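Local coordinates for protein succinate dehydrogenase (Membrane anchor subunit) (PDB 7D6V) that anchors a mycobacterial succinate dehydrogenase in the membrane and holds an embedded Rieske-type iron-sulfur cluster that probably relays electrons toward quinone, at residues Thr113-Arg118 with Cys206-His211; Leu67-Ser72 with Gly249-Thr254; Ile174-Ser179 with Val190-Asn195. One frame throughout, in Å; residues are numbered along the deposited sequence.

Interaction 1 (Thr113-Arg118 with Cys206-His211); sequences TCYYYR and CHSCRH. With FES (Fe2/s2 (inorganic) cluster), chain J.
The membrane-embedded Rieske-type [2Fe-2S] site is built here, where Tyr115 and His207, each the residue after a cysteine ligand, meet. Each iron takes one cysteine from this pair of segments: Cys114 SG binds FE1 at 2.5 Å and Cys206 SG binds FE2 at 2.5 Å. His240 completes the protein ligands of FE1 and His155 those of FE2, so every iron has one cysteine and one histidine, whereas a classical Rieske centre puts both histidines on one iron. Both cysteines are N-caps, and Cys114 SG also accepts Tyr117 N (3.4 Å, 167°), a bond that would stabilise charge on the thiolate. Beyond the metals, Tyr115 CD2 lies 3.8 Å from His207 CB; the two rings approach obliquely, their planes at 67°. A chi1 of -80° places the tyrosine ring beside the cluster, where its edge meets bridging sulfide S1 in plane. The His207 ring likewise presents an edge to S1. Tyr115 OH and Ser208 OG are both hydrogen-bonded to the carboxylate of Glu229 of the iron-sulfur subunit, tying the cluster pocket to that neighbouring chain. Arg118 NH1, bonded in its guanidinium plane to Thr113 O (2.9 Å), lies over the centre of one Tyr115 ring face.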
loop_
_atom_site.group_PDB
_atom_site.type_symbol
_atom_site.label_atom_id
_atom_site.label_comp_id
_atom_site.label_asym_id
_atom_site.label_seq_id
_atom_site.Cartn_x
_atom_site.Cartn_y
_atom_site.Cartn_z
ATOM N N THR C 113 19.103 -6.296 -29.823
ATOM C CA THR C 113 18.965 -5.163 -28.921
ATOM C C THR C 113 17.543 -4.998 -28.404
ATOM O O THR C 113 17.288 -4.079 -27.621
ATOM C CB THR C 113 19.422 -3.873 -29.608
ATOM O OG1 THR C 113 18.743 -3.723 -30.860
ATOM C CG2 THR C 113 20.918 -3.910 -29.858
ATOM N N CYS C 114 16.636 -5.879 -28.812
ATOM C CA CYS C 114 15.256 -5.809 -28.347
ATOM C C CYS C 114 15.228 -5.931 -26.827
ATOM O O CYS C 114 15.970 -6.727 -26.250
ATOM C CB CYS C 114 14.416 -6.916 -28.983
ATOM S SG CYS C 114 12.898 -7.313 -28.084
ATOM N N TYR C 115 14.375 -5.144 -26.179
ATOM C CA TYR C 115 14.276 -5.170 -24.726
ATOM C C TYR C 115 13.791 -6.524 -24.222
ATOM O O TYR C 115 14.327 -7.052 -23.244
ATOM C CB TYR C 115 13.362 -4.042 -24.242
ATOM C CG TYR C 115 14.038 -2.686 -24.190
ATOM C CD1 TYR C 115 14.746 -2.289 -23.069
ATOM C CD2 TYR C 115 13.968 -1.809 -25.260
ATOM C CE1 TYR C 115 15.364 -1.066 -23.010
ATOM C CE2 TYR C 115 14.586 -0.579 -25.210
ATOM C CZ TYR C 115 15.283 -0.214 -24.080
ATOM O OH TYR C 115 15.903 1.007 -24.013
ATOM N N TYR C 116 12.799 -7.120 -24.885
ATOM C CA TYR C 116 12.352 -8.442 -24.460
ATOM C C TYR C 116 13.450 -9.484 -24.634
ATOM O O TYR C 116 13.695 -10.299 -23.739
ATOM C CB TYR C 116 11.103 -8.881 -25.219
ATOM C CG TYR C 116 10.874 -10.359 -25.020
ATOM C CD1 TYR C 116 10.533 -10.860 -23.772
ATOM C CD2 TYR C 116 11.055 -11.258 -26.059
ATOM C CE1 TYR C 116 10.361 -12.206 -23.569
ATOM C CE2 TYR C 116 10.879 -12.608 -25.866
ATOM C CZ TYR C 116 10.528 -13.075 -24.619
ATOM O OH TYR C 116 10.346 -14.422 -24.419
ATOM N N TYR C 117 14.111 -9.485 -25.792
ATOM C CA TYR C 117 15.134 -10.492 -26.044
ATOM C C TYR C 117 16.303 -10.349 -25.085
ATOM O O TYR C 117 16.907 -11.352 -24.690
ATOM C CB TYR C 117 15.614 -10.407 -27.490
ATOM C CG TYR C 117 14.708 -11.109 -28.469
ATOM C CD1 TYR C 117 14.737 -12.486 -28.606
ATOM C CD2 TYR C 117 13.821 -10.395 -29.255
ATOM C CE1 TYR C 117 13.908 -13.129 -29.498
ATOM C CE2 TYR C 117 12.990 -11.027 -30.147
ATOM C CZ TYR C 117 13.038 -12.393 -30.267
ATOM O OH TYR C 117 12.208 -13.022 -31.161
ATOM N N ARG C 118 16.631 -9.117 -24.694
ATOM C CA ARG C 118 17.680 -8.919 -23.705
ATOM C C ARG C 118 17.323 -9.599 -22.395
ATOM O O ARG C 118 18.158 -10.288 -21.804
ATOM C CB ARG C 118 17.933 -7.430 -23.490
ATOM C CG ARG C 118 18.968 -6.852 -24.426
ATOM C CD ARG C 118 18.578 -5.480 -24.902
ATOM N NE ARG C 118 18.864 -4.466 -23.895
ATOM C CZ ARG C 118 18.470 -3.204 -23.976
ATOM N NH1 ARG C 118 17.771 -2.796 -25.024
ATOM N NH2 ARG C 118 18.775 -2.351 -23.014
ATOM N N CYS C 206 7.146 -2.232 -30.365
ATOM C CA CYS C 206 8.473 -2.009 -29.797
ATOM C C CYS C 206 8.487 -0.951 -28.695
ATOM O O CYS C 206 7.747 0.031 -28.755
ATOM C CB CYS C 206 9.467 -1.629 -30.898
ATOM S SG CYS C 206 10.921 -0.728 -30.312
ATOM N N HIS C 207 9.333 -1.162 -27.690
ATOM C CA HIS C 207 9.458 -0.223 -26.580
ATOM C C HIS C 207 10.025 1.114 -27.034
ATOM O O HIS C 207 9.685 2.152 -26.460
ATOM C CB HIS C 207 10.338 -0.813 -25.481
ATOM C CG HIS C 207 9.606 -1.707 -24.533
ATOM N ND1 HIS C 207 9.700 -3.080 -24.582
ATOM C CD2 HIS C 207 8.772 -1.424 -23.506
ATOM C CE1 HIS C 207 8.952 -3.604 -23.629
ATOM N NE2 HIS C 207 8.378 -2.620 -22.962
ATOM N N SER C 208 10.901 1.110 -28.039
ATOM C CA SER C 208 11.401 2.365 -28.587
ATOM C C SER C 208 10.330 3.094 -29.381
ATOM O O SER C 208 10.304 4.327 -29.395
ATOM C CB SER C 208 12.628 2.112 -29.458
ATOM O OG SER C 208 13.727 1.684 -28.678
ATOM N N CYS C 209 9.449 2.354 -30.057
ATOM C CA CYS C 209 8.319 2.981 -30.734
ATOM C C CYS C 209 7.398 3.671 -29.735
ATOM O O CYS C 209 6.910 4.777 -29.990
ATOM C CB CYS C 209 7.549 1.939 -31.541
ATOM S SG CYS C 209 6.120 2.588 -32.429
ATOM N N ARG C 210 7.155 3.029 -28.592
ATOM C CA ARG C 210 6.326 3.631 -27.555
ATOM C C ARG C 210 6.926 4.938 -27.060
ATOM O O ARG C 210 6.209 5.919 -26.841
ATOM C CB ARG C 210 6.161 2.647 -26.399
ATOM C CG ARG C 210 5.054 2.985 -25.429
ATOM C CD ARG C 210 5.098 2.051 -24.241
ATOM N NE ARG C 210 4.073 2.363 -23.253
ATOM C CZ ARG C 210 4.129 1.984 -21.984
ATOM N NH1 ARG C 210 5.162 1.284 -21.546
ATOM N NH2 ARG C 210 3.154 2.308 -21.151
ATOM N N HIS C 211 8.244 4.965 -26.875
ATOM C CA HIS C 211 8.919 6.179 -26.439
ATOM C C HIS C 211 8.871 7.262 -27.511
ATOM O O HIS C 211 8.595 8.428 -27.211
ATOM C CB HIS C 211 10.361 5.845 -26.066
ATOM C CG HIS C 211 11.192 7.038 -25.724
ATOM N ND1 HIS C 211 12.132 7.554 -26.587
ATOM C CD2 HIS C 211 11.240 7.805 -24.611
ATOM C CE1 HIS C 211 12.715 8.594 -26.025
ATOM N NE2 HIS C 211 12.193 8.768 -24.826
HETATM FE FE1 FES J . 11.580 -5.272 -28.579
HETATM FE FE2 FES J . 11.927 -2.918 -29.835
HETATM S S1 FES J . 11.941 -3.305 -27.670
HETATM S S2 FES J . 11.491 -4.871 -30.739
#

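Interaction 2 (Leu67-Ser72 with Gly249-Thr254); sequences LTPFYS and GTLVLT
Leu251 swings its CG beside the backbone N (chi1 -85°), and chi2 of 161° puts CD1 anti to CA and leaves CD2 as the bent branch, which turns to Pro69 and lies 3.9 Å from its CB. Thr254, one helical turn further on, has CG2 anti to its backbone N, and this methyl comes up at about a right angle to the proline, 4.1 Å from Pro69 CD. The pyrrolidine ring is thus touched at two of its carbons by two branches of a single helix, while its own flank also rests on Asn195 of helix 188-204. Phe70 leaves the backbone beside the proline and reaches the same leucine from another side: its CZ is 4.3 Å from Leu251 CB, and CE1 lies equally far from Leu251 O, which approaches the ring obliquely.

The two contacting loop residues are set by a type I beta turn in which Tyr71 N bonds Thr68 O at 3.0 Å, with Pro69 and Phe70 at the corner positions. The turn lets neighbouring residues reach the helix together, and no hydrogen bond joins the two segments. Phe70 continues onto Phe45 and Ala49 of helix 33-55, so its ring touches both that helix and helix 240-264. What results is the apolar seating of a turn against a long membrane helix: the loop after the small hairpin 60-67 packs against helices 33-55, 188-204 and 240-264 of a helical membrane-anchor fold.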
loop_
_atom_site.group_PDB
_atom_site.type_symbol
_atom_site.label_atom_id
_atom_site.label_comp_id
_atom_site.label_asym_id
_atom_site.label_seq_id
_atom_site.Cartn_x
_atom_site.Cartn_y
_atom_site.Cartn_z
ATOM N N LEU C 67 8.807 -14.637 -52.780
ATOM C CA LEU C 67 10.169 -14.436 -52.313
ATOM C C LEU C 67 10.209 -14.585 -50.803
ATOM O O LEU C 67 9.417 -13.961 -50.091
ATOM C CB LEU C 67 10.701 -13.064 -52.725
ATOM C CG LEU C 67 12.145 -12.760 -52.331
ATOM C CD1 LEU C 67 13.100 -13.732 -52.996
ATOM C CD2 LEU C 67 12.492 -11.337 -52.692
ATOM N N THR C 68 11.125 -15.415 -50.323
ATOM C CA THR C 68 11.292 -15.601 -48.892
ATOM C C THR C 68 11.770 -14.305 -48.242
ATOM O O THR C 68 12.611 -13.599 -48.810
ATOM C CB THR C 68 12.298 -16.720 -48.621
ATOM O OG1 THR C 68 11.846 -17.932 -49.232
ATOM C CG2 THR C 68 12.440 -16.946 -47.149
ATOM N N PRO C 69 11.254 -13.955 -47.061
ATOM C CA PRO C 69 11.797 -12.792 -46.340
ATOM C C PRO C 69 13.260 -12.934 -45.962
ATOM O O PRO C 69 13.936 -11.914 -45.785
ATOM C CB PRO C 69 10.906 -12.706 -45.095
ATOM C CG PRO C 69 9.662 -13.414 -45.465
ATOM C CD PRO C 69 10.051 -14.497 -46.412
ATOM N N PHE C 70 13.772 -14.157 -45.823
ATOM C CA PHE C 70 15.185 -14.356 -45.525
ATOM C C PHE C 70 16.083 -14.055 -46.716
ATOM O O PHE C 70 17.306 -14.017 -46.551
ATOM C CB PHE C 70 15.423 -15.785 -45.032
ATOM C CG PHE C 70 15.045 -16.001 -43.593
ATOM C CD1 PHE C 70 14.358 -17.131 -43.203
ATOM C CD2 PHE C 70 15.384 -15.071 -42.629
ATOM C CE1 PHE C 70 14.010 -17.332 -41.889
ATOM C CE2 PHE C 70 15.039 -15.268 -41.308
ATOM C CZ PHE C 70 14.349 -16.401 -40.940
ATOM N N TYR C 71 15.510 -13.849 -47.902
ATOM C CA TYR C 71 16.256 -13.447 -49.088
ATOM C C TYR C 71 15.703 -12.158 -49.683
ATOM O O TYR C 71 15.926 -11.889 -50.865
ATOM C CB TYR C 71 16.221 -14.545 -50.155
ATOM C CG TYR C 71 17.071 -15.757 -49.871
ATOM C CD1 TYR C 71 16.729 -16.645 -48.865
ATOM C CD2 TYR C 71 18.203 -16.025 -50.625
ATOM C CE1 TYR C 71 17.497 -17.754 -48.608
ATOM C CE2 TYR C 71 18.976 -17.136 -50.376
ATOM C CZ TYR C 71 18.618 -17.996 -49.365
ATOM O OH TYR C 71 19.384 -19.106 -49.111
ATOM N N SER C 72 14.985 -11.350 -48.885
ATOM C CA SER C 72 14.066 -10.377 -49.476
ATOM C C SER C 72 14.788 -9.309 -50.290
ATOM O O SER C 72 14.571 -9.240 -51.512
ATOM C CB SER C 72 13.153 -9.795 -48.394
ATOM O OG SER C 72 12.307 -10.790 -47.852
ATOM N N GLY C 249 8.148 -17.838 -35.315
ATOM C CA GLY C 249 7.481 -19.000 -35.880
ATOM C C GLY C 249 6.976 -18.758 -37.289
ATOM O O GLY C 249 7.173 -19.584 -38.183
ATOM N N THR C 250 6.324 -17.616 -37.510
ATOM C CA THR C 250 5.749 -17.349 -38.825
ATOM C C THR C 250 6.826 -17.130 -39.878
ATOM O O THR C 250 6.629 -17.507 -41.037
ATOM C CB THR C 250 4.806 -16.151 -38.771
ATOM O OG1 THR C 250 5.511 -14.997 -38.304
ATOM C CG2 THR C 250 3.642 -16.441 -37.849
ATOM N N LEU C 251 7.967 -16.548 -39.503
ATOM C CA LEU C 251 9.092 -16.471 -40.426
ATOM C C LEU C 251 9.560 -17.862 -40.821
ATOM O O LEU C 251 9.805 -18.140 -42.003
ATOM C CB LEU C 251 10.238 -15.686 -39.791
ATOM C CG LEU C 251 10.220 -14.165 -39.915
ATOM C CD1 LEU C 251 11.119 -13.542 -38.864
ATOM C CD2 LEU C 251 10.645 -13.739 -41.305
ATOM N N VAL C 252 9.685 -18.757 -39.837
ATOM C CA VAL C 252 10.157 -20.105 -40.140
ATOM C C VAL C 252 9.186 -20.819 -41.074
ATOM O O VAL C 252 9.600 -21.448 -42.053
ATOM C CB VAL C 252 10.389 -20.901 -38.842
ATOM C CG1 VAL C 252 10.659 -22.358 -39.160
ATOM C CG2 VAL C 252 11.546 -20.308 -38.070
ATOM N N LEU C 253 7.883 -20.725 -40.798
ATOM C CA LEU C 253 6.912 -21.396 -41.662
ATOM C C LEU C 253 6.838 -20.768 -43.047
ATOM O O LEU C 253 6.654 -21.481 -44.038
ATOM C CB LEU C 253 5.525 -21.449 -41.021
ATOM C CG LEU C 253 5.247 -22.500 -39.937
ATOM C CD1 LEU C 253 5.928 -22.254 -38.612
ATOM C CD2 LEU C 253 3.744 -22.636 -39.744
ATOM N N THR C 254 6.960 -19.445 -43.147
ATOM C CA THR C 254 6.953 -18.810 -44.460
ATOM C C THR C 254 8.128 -19.293 -45.300
ATOM O O THR C 254 7.957 -19.686 -46.463
ATOM C CB THR C 254 6.974 -17.292 -44.298
ATOM O OG1 THR C 254 6.032 -16.915 -43.290
ATOM C CG2 THR C 254 6.593 -16.609 -45.601
#

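Interaction 3 (Ile174-Ser179 with Val190-Asn195); sequences ITAFHS and VILTGN
Ala176 and Leu192 are the residues whose CA atoms come nearest, 8.2 Å apart, and Phe177 and Val190 follow at 9.7 Å. The two segments differ in character. Residues 190-195 are regular helix, with Gly194 N bonded to Val190 O and Asn195 N to Ile191 O. Residues 174-179 lead out of helix 155-175 into a loop, and the chain folds sharply at Phe177, the centre of an inverse gamma turn closed by His178 N and Ala176 O (2.7 Å). Ala176 directs its CB at the opposing helix and meets Leu192 CD1 at 3.7 Å, a single methyl-to-methyl touch. The leucine CG lies beside its backbone N (chi1 -79°), and chi2 of 164° extends the branch that makes this contact.

The setting is an antiparallel helical hairpin: helix 155-175 runs outward from the iron-sulfur cluster, helix 188-204 returns toward it, and the contact lies where the intervening loop begins and the second helix starts. Asn189 ND2, bonding Ala176 O, joins loop and helix by a polar link beside the apolar one.

Phe177 contributes on the more open flank. Its ring crosses the Thr193 side chain at about a right angle, with CE2 3.9 Å from Thr193 OG1, which lies obliquely to the ring. The hydroxyl is bonded to Asn189 O, one turn earlier in its own helix, and meets the phenyl group by van der Waals contact alone. At another part of the Phe177 ring, Ile174 O lies at the edge, in the plane of the six carbons.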
loop_
_atom_site.group_PDB
_atom_site.type_symbol
_atom_site.label_atom_id
_atom_site.label_comp_id
_atom_site.label_asym_id
_atom_site.label_seq_id
_atom_site.Cartn_x
_atom_site.Cartn_y
_atom_site.Cartn_z
ATOM N N ILE C 174 3.015 -7.479 -51.503
ATOM C CA ILE C 174 2.060 -6.920 -52.452
ATOM C C ILE C 174 2.340 -7.431 -53.860
ATOM O O ILE C 174 1.416 -7.785 -54.600
ATOM C CB ILE C 174 2.076 -5.384 -52.390
ATOM C CG1 ILE C 174 1.471 -4.906 -51.072
ATOM C CG2 ILE C 174 1.315 -4.797 -53.558
ATOM C CD1 ILE C 174 1.619 -3.427 -50.835
ATOM N N THR C 175 3.612 -7.491 -54.253
ATOM C CA THR C 175 3.918 -7.988 -55.589
ATOM C C THR C 175 3.780 -9.500 -55.702
ATOM O O THR C 175 3.785 -10.022 -56.821
ATOM C CB THR C 175 5.324 -7.566 -56.011
ATOM O OG1 THR C 175 6.289 -8.162 -55.138
ATOM C CG2 THR C 175 5.462 -6.060 -55.954
ATOM N N ALA C 176 3.653 -10.212 -54.581
ATOM C CA ALA C 176 3.450 -11.654 -54.637
ATOM C C ALA C 176 2.110 -12.046 -55.249
ATOM O O ALA C 176 1.943 -13.205 -55.638
ATOM C CB ALA C 176 3.570 -12.252 -53.238
ATOM N N PHE C 177 1.152 -11.123 -55.340
ATOM C CA PHE C 177 -0.176 -11.428 -55.877
ATOM C C PHE C 177 -0.106 -11.523 -57.401
ATOM O O PHE C 177 -0.647 -10.704 -58.144
ATOM C CB PHE C 177 -1.187 -10.381 -55.437
ATOM C CG PHE C 177 -1.725 -10.603 -54.060
ATOM C CD1 PHE C 177 -2.814 -11.429 -53.858
ATOM C CD2 PHE C 177 -1.149 -9.983 -52.968
ATOM C CE1 PHE C 177 -3.314 -11.638 -52.594
ATOM C CE2 PHE C 177 -1.645 -10.187 -51.702
ATOM C CZ PHE C 177 -2.729 -11.015 -51.514
ATOM N N HIS C 178 0.561 -12.574 -57.866
ATOM C CA HIS C 178 0.825 -12.744 -59.284
ATOM C C HIS C 178 0.486 -14.158 -59.732
ATOM O O HIS C 178 0.487 -15.107 -58.947
ATOM C CB HIS C 178 2.288 -12.434 -59.623
ATOM C CG HIS C 178 2.530 -12.230 -61.084
ATOM N ND1 HIS C 178 3.152 -13.171 -61.873
ATOM C CD2 HIS C 178 2.216 -11.199 -61.903
ATOM C CE1 HIS C 178 3.223 -12.723 -63.114
ATOM N NE2 HIS C 178 2.660 -11.531 -63.159
ATOM N N SER C 179 0.187 -14.266 -61.020
ATOM C CA SER C 179 -0.079 -15.520 -61.704
ATOM C C SER C 179 0.492 -15.404 -63.107
ATOM O O SER C 179 0.719 -14.291 -63.595
ATOM C CB SER C 179 -1.585 -15.817 -61.753
ATOM O OG SER C 179 -1.849 -17.178 -62.031
ATOM N N VAL C 190 -1.461 -15.878 -48.781
ATOM C CA VAL C 190 -2.005 -15.876 -47.426
ATOM C C VAL C 190 -0.879 -15.957 -46.404
ATOM O O VAL C 190 -0.828 -15.177 -45.445
ATOM C CB VAL C 190 -3.010 -17.026 -47.250
ATOM C CG1 VAL C 190 -3.622 -16.979 -45.867
ATOM C CG2 VAL C 190 -4.084 -16.952 -48.315
ATOM N N ILE C 191 0.054 -16.892 -46.605
ATOM C CA ILE C 191 1.152 -17.057 -45.655
ATOM C C ILE C 191 2.015 -15.800 -45.605
ATOM O O ILE C 191 2.331 -15.287 -44.523
ATOM C CB ILE C 191 1.978 -18.306 -46.008
ATOM C CG1 ILE C 191 1.079 -19.540 -45.999
ATOM C CG2 ILE C 191 3.126 -18.485 -45.032
ATOM C CD1 ILE C 191 1.749 -20.789 -46.479
ATOM N N LEU C 192 2.395 -15.275 -46.775
ATOM C CA LEU C 192 3.242 -14.088 -46.826
ATOM C C LEU C 192 2.559 -12.881 -46.196
ATOM O O LEU C 192 3.186 -12.131 -45.439
ATOM C CB LEU C 192 3.625 -13.781 -48.272
ATOM C CG LEU C 192 4.746 -14.595 -48.910
ATOM C CD1 LEU C 192 4.729 -14.428 -50.414
ATOM C CD2 LEU C 192 6.085 -14.166 -48.351
ATOM N N THR C 193 1.282 -12.662 -46.514
ATOM C CA THR C 193 0.570 -11.504 -45.993
ATOM C C THR C 193 0.392 -11.598 -44.486
ATOM O O THR C 193 0.551 -10.597 -43.776
ATOM C CB THR C 193 -0.781 -11.374 -46.693
ATOM O OG1 THR C 193 -0.573 -11.224 -48.101
ATOM C CG2 THR C 193 -1.544 -10.166 -46.175
ATOM N N GLY C 194 0.068 -12.787 -43.976
ATOM C CA GLY C 194 -0.011 -12.950 -42.536
ATOM C C GLY C 194 1.315 -12.684 -41.856
ATOM O O GLY C 194 1.369 -12.026 -40.813
ATOM N N ASN C 195 2.406 -13.178 -42.447
ATOM C CA ASN C 195 3.726 -12.937 -41.877
ATOM C C ASN C 195 4.057 -11.450 -41.863
ATOM O O ASN C 195 4.587 -10.936 -40.874
ATOM C CB ASN C 195 4.781 -13.718 -42.659
ATOM C CG ASN C 195 6.168 -13.568 -42.076
ATOM O OD1 ASN C 195 6.397 -13.865 -40.908
ATOM N ND2 ASN C 195 7.106 -13.106 -42.892
#

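How the interactions relate
Three contacts nested along the chain illustrate how one helical bundle links a cofactor site to its distal end. Interactions 2 and 3 adjoin, their centres about 12 Å apart, and meet through Asn195: its OD1 lies 3.0 Å from Thr250 OG1, a probable hydrogen bond, and its ND2 packs 3.6 Å from Pro69 CG. Interaction 1 stands apart, its centre about 22 Å from that of interaction 2 and about 28 Å from that of interaction 3. The helices supply continuity: 188-204 runs from interaction 3 toward Cys206, and 240-264 carries both the ligand His240 and Leu251, whose side chain is about 12 Å from the cluster. Ubiquinone-1 lies about 10 Å from the Tyr115 side chain.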